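Side-chain contacts in uncharacterized ACR, COG1565 superfamily (Burkholderia thailandensis, PDB 4F3N), which is of unknown function but is a putative S-adenosyl-L-methionine-dependent methyltransferase, perhaps acting on protein arginine: residues A[63-68]-A[82-87]; A[236-241]-A[246-251]; A[374-379]-A[388-393]; A[125-130]-A[160-165]. All coordinates share one frame; numbering follows the deposited sequence.

Contact 1: residues A[63-68]-A[82-87]; sequences ASLRAE and MERVLY
The first two helices of the model, 52-71 and 78-87, meet where Leu-65 of the first reaches over to Val-85 and Arg-84 of the second. Each branch of the leucine has its own partner. CD2 lies against the aliphatic root of the arginine, with Leu-65 CD2 and Arg-84 CB 4.0 Å apart. The Leu-65 and Val-85 side chains cross at about a right angle, CD1 toward CG1; the separation of Leu-65 CD1 and Val-85 CG1, 3.2 Å, is too short for two methyls and is doubtful in detail. The leucine also sits away from a staggered first torsion (chi1 -91°), so its exact pose deserves caution. Outside the pair, Leu-65 touches Phe-245 and Val-85 touches Pro-332, which continues the apolar layer.

One ordered water spans the polar flank. Arg-84 bends at chi2 and chi3, which brings NE to the water; this lies in the guanidinium plane at its edge, accepting from Arg-84 NE at 2.7 Å. The same water donates to Ser-64 OG at 3.1 Å, while that hydroxyl is also bonded to Leu-61 O. Glu-68 forms its salt bridge with Arg-80; its OE1 stays 5.0 Å from Arg-84 NE, which may add a little favourable electrostatics. Thus a small apolar contact joins the helices on one flank, and on the other water links the arginine to the neighbouring helix.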
loop_
_atom_site.group_PDB
_atom_site.type_symbol
_atom_site.label_atom_id
_atom_site.label_comp_id
_atom_site.label_asym_id
_atom_site.label_seq_id
_atom_site.Cartn_x
_atom_site.Cartn_y
_atom_site.Cartn_z
ATOM N N ALA A 63 25.525 6.393 6.256
ATOM C CA ALA A 63 26.386 7.572 6.481
ATOM C C ALA A 63 25.704 8.863 6.031
ATOM O O ALA A 63 25.785 9.888 6.698
ATOM C CB ALA A 63 27.738 7.406 5.738
ATOM N N SER A 64 24.995 8.818 4.894
ATOM C CA SER A 64 24.288 9.979 4.415
ATOM C C SER A 64 23.189 10.397 5.383
ATOM O O SER A 64 22.967 11.584 5.623
ATOM C CB SER A 64 23.735 9.765 2.993
ATOM O OG SER A 64 22.558 8.956 3.014
ATOM N N LEU A 65 22.497 9.421 5.965
ATOM C CA LEU A 65 21.482 9.735 6.962
ATOM C C LEU A 65 22.050 10.249 8.273
ATOM O O LEU A 65 21.508 11.161 8.862
ATOM C CB LEU A 65 20.596 8.500 7.245
ATOM C CG LEU A 65 19.375 8.442 6.367
ATOM C CD1 LEU A 65 18.759 7.061 6.381
ATOM C CD2 LEU A 65 18.404 9.589 6.673
ATOM N N ARG A 66 23.148 9.674 8.746
ATOM C CA ARG A 66 23.799 10.180 9.941
ATOM C C ARG A 66 24.267 11.648 9.739
ATOM O O ARG A 66 24.111 12.513 10.607
ATOM C CB ARG A 66 24.998 9.330 10.318
ATOM C CG ARG A 66 24.641 7.989 10.937
ATOM C CD ARG A 66 25.846 7.434 11.717
ATOM N NE ARG A 66 26.897 7.129 10.778
ATOM C CZ ARG A 66 26.983 6.001 10.067
ATOM N NH1 ARG A 66 26.117 5.001 10.239
ATOM N NH2 ARG A 66 27.975 5.860 9.202
ATOM N N ALA A 67 24.776 11.914 8.550
ATOM C CA ALA A 67 25.223 13.275 8.241
ATOM C C ALA A 67 24.052 14.261 8.202
ATOM O O ALA A 67 24.152 15.376 8.694
ATOM C CB ALA A 67 25.988 13.288 6.916
ATOM N N GLU A 68 22.939 13.845 7.624
ATOM C CA GLU A 68 21.761 14.667 7.612
ATOM C C GLU A 68 21.230 14.944 8.996
ATOM O O GLU A 68 20.900 16.091 9.335
ATOM C CB GLU A 68 20.656 14.015 6.790
ATOM C CG GLU A 68 19.463 14.950 6.731
ATOM C CD GLU A 68 18.466 14.610 5.676
ATOM O OE1 GLU A 68 18.821 13.961 4.681
ATOM O OE2 GLU A 68 17.305 15.054 5.881
ATOM N N MET A 82 12.408 7.195 6.990
ATOM C CA MET A 82 11.772 6.159 6.212
ATOM C C MET A 82 11.781 6.538 4.730
ATOM O O MET A 82 12.036 5.710 3.864
ATOM C CB MET A 82 10.330 5.972 6.687
ATOM C CG MET A 82 9.656 4.760 6.108
ATOM S SD MET A 82 8.073 4.559 6.921
ATOM C CE MET A 82 7.191 3.645 5.666
ATOM N N GLU A 83 11.535 7.809 4.443
ATOM C CA GLU A 83 11.554 8.249 3.024
ATOM C C GLU A 83 12.902 7.946 2.393
ATOM O O GLU A 83 12.992 7.423 1.253
ATOM C CB GLU A 83 11.240 9.723 2.895
ATOM C CG GLU A 83 11.404 10.283 1.464
ATOM C CD GLU A 83 11.295 11.794 1.428
ATOM O OE1 GLU A 83 11.075 12.423 2.493
ATOM O OE2 GLU A 83 11.497 12.378 0.335
ATOM N N ARG A 84 13.974 8.271 3.107
ATOM C CA ARG A 84 15.286 8.108 2.533
ATOM C C ARG A 84 15.735 6.635 2.404
ATOM O O ARG A 84 16.281 6.238 1.358
ATOM C CB ARG A 84 16.309 8.967 3.316
ATOM C CG ARG A 84 16.139 10.462 3.113
ATOM C CD ARG A 84 16.202 10.864 1.646
ATOM N NE ARG A 84 17.543 10.711 1.085
ATOM C CZ ARG A 84 17.857 10.973 -0.191
ATOM N NH1 ARG A 84 19.104 10.820 -0.624
ATOM N NH2 ARG A 84 16.923 11.369 -1.044
ATOM N N VAL A 85 15.491 5.812 3.421
ATOM C CA VAL A 85 15.972 4.428 3.364
ATOM C C VAL A 85 15.176 3.614 2.350
ATOM O O VAL A 85 15.703 2.656 1.745
ATOM C CB VAL A 85 16.026 3.717 4.731
ATOM C CG1 VAL A 85 16.887 4.505 5.723
ATOM C CG2 VAL A 85 14.629 3.462 5.267
ATOM N N LEU A 86 13.928 4.017 2.088
ATOM C CA LEU A 86 13.111 3.306 1.131
ATOM C C LEU A 86 13.272 3.863 -0.294
ATOM O O LEU A 86 13.284 3.096 -1.238
ATOM C CB LEU A 86 11.635 3.324 1.559
ATOM C CG LEU A 86 11.237 2.604 2.868
ATOM C CD1 LEU A 86 9.716 2.667 3.063
ATOM C CD2 LEU A 86 11.700 1.156 2.797
ATOM N N TYR A 87 13.402 5.174 -0.420
ATOM C CA TYR A 87 13.241 5.846 -1.724
ATOM C C TYR A 87 14.447 6.677 -2.170
ATOM O O TYR A 87 14.370 7.325 -3.214
ATOM C CB TYR A 87 11.969 6.683 -1.748
ATOM C CG TYR A 87 10.741 5.880 -1.419
ATOM C CD1 TYR A 87 10.289 4.910 -2.305
ATOM C CD2 TYR A 87 10.068 6.033 -0.217
ATOM C CE1 TYR A 87 9.205 4.116 -2.013
ATOM C CE2 TYR A 87 8.954 5.240 0.091
ATOM C CZ TYR A 87 8.524 4.297 -0.813
ATOM O OH TYR A 87 7.436 3.446 -0.607
HETATM O O HOH W 1 19.962 10.541 2.234
#

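Contact 2: residues A[236-241]-A[246-251]; sequences GVSIDD and VFADRP
Backbone bonding pairs Gly-236 with Ala-248 and Ser-238 with Val-246 in the antiparallel hairpin of strands 231-239 and 245-250. Each of these pairs is joined twice. The straightest bond is Ser-238 N to Val-246 O, 2.9 Å and 176° at the hydrogen; the return bonds run from Val-246 N to Ser-238 O and from Ala-248 N to Gly-236 O. Between them, Val-237 and Phe-247 form the non-hydrogen-bonded pair, flanked by CA-H...O contacts such as Phe-247 CA to Gly-236 O at 3.2 Å.

Among the side chains, Ser-238 lies on one face with Ala-248. Its hydroxyl, set beside its own backbone N (chi1 -70°), is thereby placed with Ser-238 OG 3.4 Å from Ala-248 CB, and OG is hydrogen-bonded to Gly-74 O. Val-237 and Phe-247 occupy the other face, where both touch Phe-329 and Val-237 also packs on Ile-69 of helix 52-71. The Phe-247 ring turns an edge to Gly-236 O, with CD1 3.7 Å from that oxygen.

Ala-248 O takes two donors, Gly-236 N at 2.9 Å and Trp-75 NE1. The hairpin is therefore held mainly by its main chain, with Gly-74 O bonded to the Ser-238 hydroxyl and Trp-75 NE1 to Ala-248 O.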
loop_
_atom_site.group_PDB
_atom_site.type_symbol
_atom_site.label_atom_id
_atom_site.label_comp_id
_atom_site.label_asym_id
_atom_site.label_seq_id
_atom_site.Cartn_x
_atom_site.Cartn_y
_atom_site.Cartn_z
ATOM N N GLY A 236 11.199 10.495 16.726
ATOM C CA GLY A 236 12.045 10.623 15.552
ATOM C C GLY A 236 13.309 9.849 15.709
ATOM O O GLY A 236 13.398 8.871 16.484
ATOM N N VAL A 237 14.292 10.213 14.901
ATOM C CA VAL A 237 15.541 9.495 14.824
ATOM C C VAL A 237 16.713 10.410 15.162
ATOM O O VAL A 237 16.822 11.516 14.603
ATOM C CB VAL A 237 15.731 8.871 13.440
ATOM C CG1 VAL A 237 16.997 8.001 13.458
ATOM C CG2 VAL A 237 14.542 7.989 13.062
ATOM N N SER A 238 17.574 9.922 16.065
ATOM C CA SER A 238 18.813 10.566 16.443
ATOM C C SER A 238 19.985 9.599 16.265
ATOM O O SER A 238 19.803 8.488 15.800
ATOM C CB SER A 238 18.740 11.034 17.886
ATOM O OG SER A 238 17.830 12.119 17.999
ATOM N N ILE A 239 21.195 10.042 16.589
ATOM C CA ILE A 239 22.367 9.175 16.591
ATOM C C ILE A 239 22.894 9.153 18.015
ATOM O O ILE A 239 22.952 10.196 18.661
ATOM C CB ILE A 239 23.431 9.760 15.621
ATOM C CG1 ILE A 239 22.877 9.734 14.176
ATOM C CG2 ILE A 239 24.728 8.973 15.588
ATOM C CD1 ILE A 239 22.614 8.337 13.687
ATOM N N ASP A 240 23.291 7.994 18.511
ATOM C CA ASP A 240 23.925 7.922 19.822
ATOM C C ASP A 240 25.440 8.140 19.745
ATOM O O ASP A 240 26.004 8.457 18.683
ATOM C CB ASP A 240 23.533 6.622 20.530
ATOM C CG ASP A 240 24.216 5.391 19.953
ATOM O OD1 ASP A 240 25.189 5.505 19.171
ATOM O OD2 ASP A 240 23.757 4.296 20.298
ATOM N N ASP A 241 26.093 8.023 20.907
ATOM C CA ASP A 241 27.498 8.360 21.030
ATOM C C ASP A 241 28.383 7.351 20.304
ATOM O O ASP A 241 29.539 7.645 20.027
ATOM C CB ASP A 241 27.901 8.507 22.506
ATOM C CG ASP A 241 27.567 7.274 23.335
ATOM O OD1 ASP A 241 26.512 6.666 23.093
ATOM O OD2 ASP A 241 28.360 6.909 24.225
ATOM N N VAL A 246 19.086 5.785 16.832
ATOM C CA VAL A 246 18.265 5.548 18.030
ATOM C C VAL A 246 16.951 6.299 17.851
ATOM O O VAL A 246 16.959 7.368 17.242
ATOM C CB VAL A 246 18.981 6.042 19.307
ATOM C CG1 VAL A 246 19.151 7.562 19.353
ATOM C CG2 VAL A 246 18.240 5.567 20.542
ATOM N N PHE A 247 15.826 5.741 18.321
ATOM C CA PHE A 247 14.616 6.564 18.407
ATOM C C PHE A 247 14.806 7.609 19.505
ATOM O O PHE A 247 15.485 7.345 20.500
ATOM C CB PHE A 247 13.385 5.724 18.762
ATOM C CG PHE A 247 12.932 4.797 17.681
ATOM C CD1 PHE A 247 12.412 5.295 16.485
ATOM C CD2 PHE A 247 12.965 3.442 17.888
ATOM C CE1 PHE A 247 11.956 4.416 15.511
ATOM C CE2 PHE A 247 12.490 2.562 16.940
ATOM C CZ PHE A 247 11.994 3.055 15.756
ATOM N N ALA A 248 14.179 8.763 19.338
ATOM C CA ALA A 248 14.267 9.830 20.307
ATOM C C ALA A 248 13.002 10.589 20.282
ATOM O O ALA A 248 12.536 10.961 19.207
ATOM C CB ALA A 248 15.437 10.758 20.015
ATOM N N ASP A 249 12.437 10.839 21.464
ATOM C CA ASP A 249 11.134 11.488 21.555
ATOM C C ASP A 249 11.282 12.982 21.814
ATOM O O ASP A 249 12.102 13.370 22.636
ATOM C CB ASP A 249 10.329 10.828 22.662
ATOM C CG ASP A 249 9.968 9.408 22.350
ATOM O OD1 ASP A 249 9.812 9.091 21.162
ATOM O OD2 ASP A 249 9.806 8.617 23.304
ATOM N N ARG A 250 10.513 13.804 21.087
ATOM C CA ARG A 250 10.598 15.273 21.182
ATOM C C ARG A 250 9.209 15.877 21.164
ATOM O O ARG A 250 8.341 15.375 20.459
ATOM C CB ARG A 250 11.335 15.801 19.955
ATOM C CG ARG A 250 12.218 16.980 20.231
ATOM C CD ARG A 250 13.210 17.189 19.104
ATOM N NE ARG A 250 12.572 17.861 17.980
ATOM C CZ ARG A 250 13.232 18.485 17.002
ATOM N NH1 ARG A 250 12.550 19.054 16.013
ATOM N NH2 ARG A 250 14.566 18.536 16.998
ATOM N N PRO A 251 8.991 16.988 21.896
ATOM C CA PRO A 251 7.705 17.652 21.749
ATOM C C PRO A 251 7.437 18.081 20.315
ATOM O O PRO A 251 8.378 18.372 19.560
ATOM C CB PRO A 251 7.825 18.898 22.655
ATOM C CG PRO A 251 8.952 18.607 23.566
ATOM C CD PRO A 251 9.847 17.613 22.901
#

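Contact 3: residues A[374-379]-A[388-393]; sequences DVLAEI and LPAANA
Ala-390 CB receives two methyl groups from the facing segment, Leu-376 CD1 at 3.5 Å and Ile-379 CD1 at 3.3 Å. Both separations are closer than usual for carbons, the second noticeably so. The same leucine methyl, Leu-376 CD1, also comes 3.5 Å from Ala-391 N, and the other branch follows the backbone, with Leu-376 CD2 4.0 Å from Ala-391 CA. Leucine thus straddles Ala-390 and Ala-391 with its two methyls, while isoleucine touches with the end of its longer branch.

The torsions account for this reach. Leu-376 holds CG anti to the backbone N (chi1 -177°), which sends its fork out across the gap. In Ile-379 it is CG1 that sits beside the backbone N, carrying CD1 round to the alanine.

Both helices involved, 372-376 and 384-398, belong to the segment that runs between edge strand 356-362 of the seven-stranded methyltransferase sheet and the antiparallel strand 407-414 beside it. A type I beta turn from Leu-376 to Ile-379, closed by Ile-379 N bonding to Leu-376 O at 3.0 Å, brings the two apolar residues to the same side. Farther out, Phe-387 touches both of them, Val-394 adds to the setting of Leu-376 and His-386 to that of Ile-379. Val-375 packs instead on helix 118-136, against Leu-120, Gln-123 and Thr-124.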
loop_
_atom_site.group_PDB
_atom_site.type_symbol
_atom_site.label_atom_id
_atom_site.label_comp_id
_atom_site.label_asym_id
_atom_site.label_seq_id
_atom_site.Cartn_x
_atom_site.Cartn_y
_atom_site.Cartn_z
ATOM N N ASP A 374 -16.312 -18.607 -7.973
ATOM C CA ASP A 374 -16.788 -18.959 -9.335
ATOM C C ASP A 374 -15.591 -19.164 -10.244
ATOM O O ASP A 374 -15.543 -20.115 -11.031
ATOM C CB ASP A 374 -17.716 -17.885 -9.917
ATOM C CG ASP A 374 -18.988 -17.690 -9.117
ATOM O OD1 ASP A 374 -19.406 -18.596 -8.354
ATOM O OD2 ASP A 374 -19.587 -16.588 -9.250
ATOM N N VAL A 375 -14.600 -18.285 -10.090
ATOM C CA VAL A 375 -13.349 -18.414 -10.805
ATOM C C VAL A 375 -12.733 -19.767 -10.465
ATOM O O VAL A 375 -12.382 -20.527 -11.348
ATOM C CB VAL A 375 -12.367 -17.274 -10.440
ATOM C CG1 VAL A 375 -11.012 -17.475 -11.123
ATOM C CG2 VAL A 375 -12.972 -15.921 -10.815
ATOM N N LEU A 376 -12.597 -20.070 -9.179
ATOM C CA LEU A 376 -12.070 -21.403 -8.778
ATOM C C LEU A 376 -12.873 -22.535 -9.393
ATOM O O LEU A 376 -12.296 -23.540 -9.839
ATOM C CB LEU A 376 -12.054 -21.559 -7.236
ATOM C CG LEU A 376 -11.487 -22.836 -6.612
ATOM C CD1 LEU A 376 -10.048 -23.071 -7.042
ATOM C CD2 LEU A 376 -11.606 -22.725 -5.093
ATOM N N ALA A 377 -14.192 -22.383 -9.431
ATOM C CA ALA A 377 -15.088 -23.471 -9.893
ATOM C C ALA A 377 -14.993 -23.761 -11.399
ATOM O O ALA A 377 -15.632 -24.700 -11.871
ATOM C CB ALA A 377 -16.542 -23.165 -9.515
ATOM N N GLU A 378 -14.245 -22.948 -12.144
ATOM C CA GLU A 378 -13.944 -23.214 -13.565
ATOM C C GLU A 378 -12.935 -24.362 -13.715
ATOM O O GLU A 378 -12.840 -24.985 -14.780
ATOM C CB GLU A 378 -13.367 -21.959 -14.238
ATOM C CG GLU A 378 -14.333 -20.783 -14.349
ATOM C CD GLU A 378 -13.659 -19.484 -14.784
ATOM O OE1 GLU A 378 -12.574 -19.535 -15.403
ATOM O OE2 GLU A 378 -14.215 -18.388 -14.516
ATOM N N ILE A 379 -12.171 -24.624 -12.657
ATOM C CA ILE A 379 -11.232 -25.738 -12.622
ATOM C C ILE A 379 -11.875 -26.979 -12.004
ATOM O O ILE A 379 -12.429 -26.911 -10.902
ATOM C CB ILE A 379 -9.994 -25.394 -11.783
ATOM C CG1 ILE A 379 -9.345 -24.096 -12.264
ATOM C CG2 ILE A 379 -9.017 -26.563 -11.823
ATOM C CD1 ILE A 379 -8.332 -23.547 -11.292
ATOM N N LEU A 388 -5.660 -27.967 -6.864
ATOM C CA LEU A 388 -5.126 -27.748 -5.503
ATOM C C LEU A 388 -4.358 -26.425 -5.333
ATOM O O LEU A 388 -4.562 -25.702 -4.360
ATOM C CB LEU A 388 -4.263 -28.925 -5.024
ATOM C CG LEU A 388 -4.899 -30.306 -5.075
ATOM C CD1 LEU A 388 -3.823 -31.351 -4.813
ATOM C CD2 LEU A 388 -6.033 -30.401 -4.066
ATOM N N PRO A 389 -3.486 -26.093 -6.289
ATOM C CA PRO A 389 -2.850 -24.793 -6.228
ATOM C C PRO A 389 -3.862 -23.638 -6.271
ATOM O O PRO A 389 -3.691 -22.664 -5.553
ATOM C CB PRO A 389 -1.979 -24.769 -7.486
ATOM C CG PRO A 389 -1.675 -26.192 -7.746
ATOM C CD PRO A 389 -2.879 -26.960 -7.325
ATOM N N ALA A 390 -4.889 -23.763 -7.089
ATOM C CA ALA A 390 -5.912 -22.712 -7.211
ATOM C C ALA A 390 -6.693 -22.588 -5.895
ATOM O O ALA A 390 -6.911 -21.494 -5.409
ATOM C CB ALA A 390 -6.853 -23.015 -8.355
ATOM N N ALA A 391 -7.110 -23.730 -5.340
ATOM C CA ALA A 391 -7.835 -23.749 -4.069
ATOM C C ALA A 391 -6.976 -23.193 -2.921
ATOM O O ALA A 391 -7.446 -22.400 -2.108
ATOM C CB ALA A 391 -8.306 -25.187 -3.768
ATOM N N ASN A 392 -5.705 -23.581 -2.847
ATOM C CA ASN A 392 -4.812 -23.031 -1.841
ATOM C C ASN A 392 -4.626 -21.507 -1.990
ATOM O O ASN A 392 -4.569 -20.805 -0.994
ATOM C CB ASN A 392 -3.435 -23.713 -1.918
ATOM C CG ASN A 392 -3.452 -25.136 -1.406
ATOM O OD1 ASN A 392 -4.266 -25.521 -0.533
ATOM N ND2 ASN A 392 -2.523 -25.942 -1.926
ATOM N N ALA A 393 -4.554 -21.035 -3.244
ATOM C CA ALA A 393 -4.417 -19.588 -3.530
ATOM C C ALA A 393 -5.633 -18.817 -3.021
ATOM O O ALA A 393 -5.478 -17.789 -2.363
ATOM C CB ALA A 393 -4.225 -19.323 -5.034
#

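Contact 4: residues A[125-130]-A[160-165]; sequences LARPVA and AALGVE
Ala-126 and Ala-130, one turn apart on helix 118-136, face Leu-162 and Val-164 at the Schellman motif that ends helix 150-161. These helices come just before and just after strand 140-144, the first strand of the methyltransferase sheet in chain order.

The closer-packed part is made of small groups. Ala-130 CB meets Val-164 CG2 at 4.0 Å, an ordinary van der Waals separation. Val-164 keeps CG1 anti to its backbone N (chi1 177°), which leaves CG2 as the branch directed at the alanine. Alongside, Ala-126 is buried against Leu-155, Ala-158 and Leu-159 of helix 150-161, and Ala-130 also touches Leu-159, so the alanines let the two helices come together.

Leu-162 marks the looser, solvent-facing side. It is largely exposed, and its CD1 is shared between two partners: Leu-162 CD1 lies 4.1 Å from Ala-126 CB and equally far from CG of Arg-127. Arginine and leucine cross at about a right angle. Because the arginine chain is extended from CG to NE, it contributes carbon to the contact while its guanidinium is carried on past the leucine.

Gly-163 leaves helical geometry with a phi of 94°, and Val-164 follows it with its side chain toward helix 118-136; Gly-163 N bonds to Ala-160 O at 3.0 Å.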
loop_
_atom_site.group_PDB
_atom_site.type_symbol
_atom_site.label_atom_id
_atom_site.label_comp_id
_atom_site.label_asym_id
_atom_site.label_seq_id
_atom_site.Cartn_x
_atom_site.Cartn_y
_atom_site.Cartn_z
ATOM N N LEU A 125 -10.400 -9.292 -9.426
ATOM C CA LEU A 125 -10.465 -7.805 -9.382
ATOM C C LEU A 125 -10.999 -7.213 -10.684
ATOM O O LEU A 125 -11.608 -6.171 -10.674
ATOM C CB LEU A 125 -9.089 -7.218 -9.072
ATOM C CG LEU A 125 -8.878 -5.715 -9.009
ATOM C CD1 LEU A 125 -9.758 -5.126 -7.910
ATOM C CD2 LEU A 125 -7.369 -5.409 -8.771
ATOM N N ALA A 126 -10.700 -7.879 -11.808
ATOM C CA ALA A 126 -11.155 -7.443 -13.127
ATOM C C ALA A 126 -12.663 -7.231 -13.165
ATOM O O ALA A 126 -13.180 -6.357 -13.879
ATOM C CB ALA A 126 -10.668 -8.420 -14.229
ATOM N N ARG A 127 -13.416 -8.006 -12.385
ATOM C CA ARG A 127 -14.875 -7.843 -12.407
ATOM C C ARG A 127 -15.403 -6.509 -11.875
ATOM O O ARG A 127 -16.068 -5.774 -12.620
ATOM C CB ARG A 127 -15.542 -9.055 -11.789
ATOM C CG ARG A 127 -15.256 -10.256 -12.686
ATOM C CD ARG A 127 -15.664 -11.594 -12.133
ATOM N NE ARG A 127 -15.161 -12.652 -13.030
ATOM C CZ ARG A 127 -15.541 -13.921 -12.980
ATOM N NH1 ARG A 127 -16.429 -14.327 -12.068
ATOM N NH2 ARG A 127 -15.025 -14.790 -13.854
ATOM N N PRO A 128 -15.086 -6.165 -10.612
ATOM C CA PRO A 128 -15.435 -4.791 -10.192
ATOM C C PRO A 128 -14.728 -3.682 -10.955
ATOM O O PRO A 128 -15.302 -2.598 -11.104
ATOM C CB PRO A 128 -15.078 -4.767 -8.684
ATOM C CG PRO A 128 -14.148 -5.941 -8.480
ATOM C CD PRO A 128 -14.460 -6.956 -9.532
ATOM N N VAL A 129 -13.516 -3.892 -11.451
ATOM C CA VAL A 129 -12.887 -2.885 -12.292
ATOM C C VAL A 129 -13.736 -2.652 -13.548
ATOM O O VAL A 129 -14.054 -1.526 -13.890
ATOM C CB VAL A 129 -11.437 -3.244 -12.625
ATOM C CG1 VAL A 129 -10.817 -2.321 -13.690
ATOM C CG2 VAL A 129 -10.625 -3.141 -11.321
ATOM N N ALA A 130 -14.142 -3.720 -14.201
ATOM C CA ALA A 130 -14.991 -3.586 -15.403
ATOM C C ALA A 130 -16.336 -2.922 -15.062
ATOM O O ALA A 130 -16.833 -2.050 -15.796
ATOM C CB ALA A 130 -15.173 -4.955 -16.059
ATOM N N ALA A 160 -9.399 -7.897 -20.843
ATOM C CA ALA A 160 -9.533 -8.210 -22.289
ATOM C C ALA A 160 -10.324 -9.481 -22.496
ATOM O O ALA A 160 -11.183 -9.559 -23.398
ATOM C CB ALA A 160 -8.167 -8.324 -22.925
ATOM N N ALA A 161 -10.055 -10.492 -21.677
ATOM C CA ALA A 161 -10.783 -11.785 -21.780
ATOM C C ALA A 161 -12.287 -11.644 -21.537
ATOM O O ALA A 161 -13.071 -12.425 -22.071
ATOM C CB ALA A 161 -10.165 -12.843 -20.833
ATOM N N LEU A 162 -12.661 -10.688 -20.687
ATOM C CA LEU A 162 -14.038 -10.317 -20.357
ATOM C C LEU A 162 -14.669 -9.305 -21.337
ATOM O O LEU A 162 -15.822 -8.919 -21.158
ATOM C CB LEU A 162 -14.119 -9.720 -18.929
ATOM C CG LEU A 162 -13.851 -10.739 -17.847
ATOM C CD1 LEU A 162 -13.683 -10.052 -16.488
ATOM C CD2 LEU A 162 -14.917 -11.844 -17.805
ATOM N N GLY A 163 -13.945 -8.956 -22.391
ATOM C CA GLY A 163 -14.510 -8.093 -23.459
ATOM C C GLY A 163 -14.221 -6.633 -23.282
ATOM O O GLY A 163 -14.776 -5.791 -23.983
ATOM N N VAL A 164 -13.326 -6.305 -22.348
ATOM C CA VAL A 164 -13.014 -4.892 -22.010
ATOM C C VAL A 164 -11.622 -4.540 -22.457
ATOM O O VAL A 164 -10.656 -4.949 -21.844
ATOM C CB VAL A 164 -13.143 -4.621 -20.502
ATOM C CG1 VAL A 164 -12.753 -3.178 -20.152
ATOM C CG2 VAL A 164 -14.563 -4.928 -20.052
ATOM N N GLU A 165 -11.530 -3.763 -23.521
ATOM C CA GLU A 165 -10.255 -3.173 -23.948
ATOM C C GLU A 165 -10.106 -1.745 -23.411
ATOM O O GLU A 165 -11.046 -0.948 -23.373
ATOM C CB GLU A 165 -10.160 -3.074 -25.465
ATOM C CG GLU A 165 -10.194 -4.392 -26.199
ATOM C CD GLU A 165 -8.950 -5.230 -26.053
ATOM O OE1 GLU A 165 -7.910 -4.722 -25.599
ATOM O OE2 GLU A 165 -9.014 -6.435 -26.427
#

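In the fold
Along the chain the order is contact 1, contact 4, contact 2, contact 3, each closing before the next opens. They form two groups on opposite sides of the chain's centre. Contacts 1 and 2, with centres 14 Å apart, touch where Arg-66 CG meets Ile-239 CD1 at 3.4 Å. Contacts 3 and 4, centres 19 Å apart, meet through Arg-127, whose NH2 packs near Val-375 CG2 and Glu-378 OE2. Centres of contacts 2 and 3 are about 50 Å apart. One pair therefore brings helix 52-71, itself packed on helix 78-87, against the five-stranded antiparallel sheet, and the other joins helices 118-136, 150-161, 372-376 and 384-398 on the far side; all lie away from the S-adenosyl-L-homocysteine site.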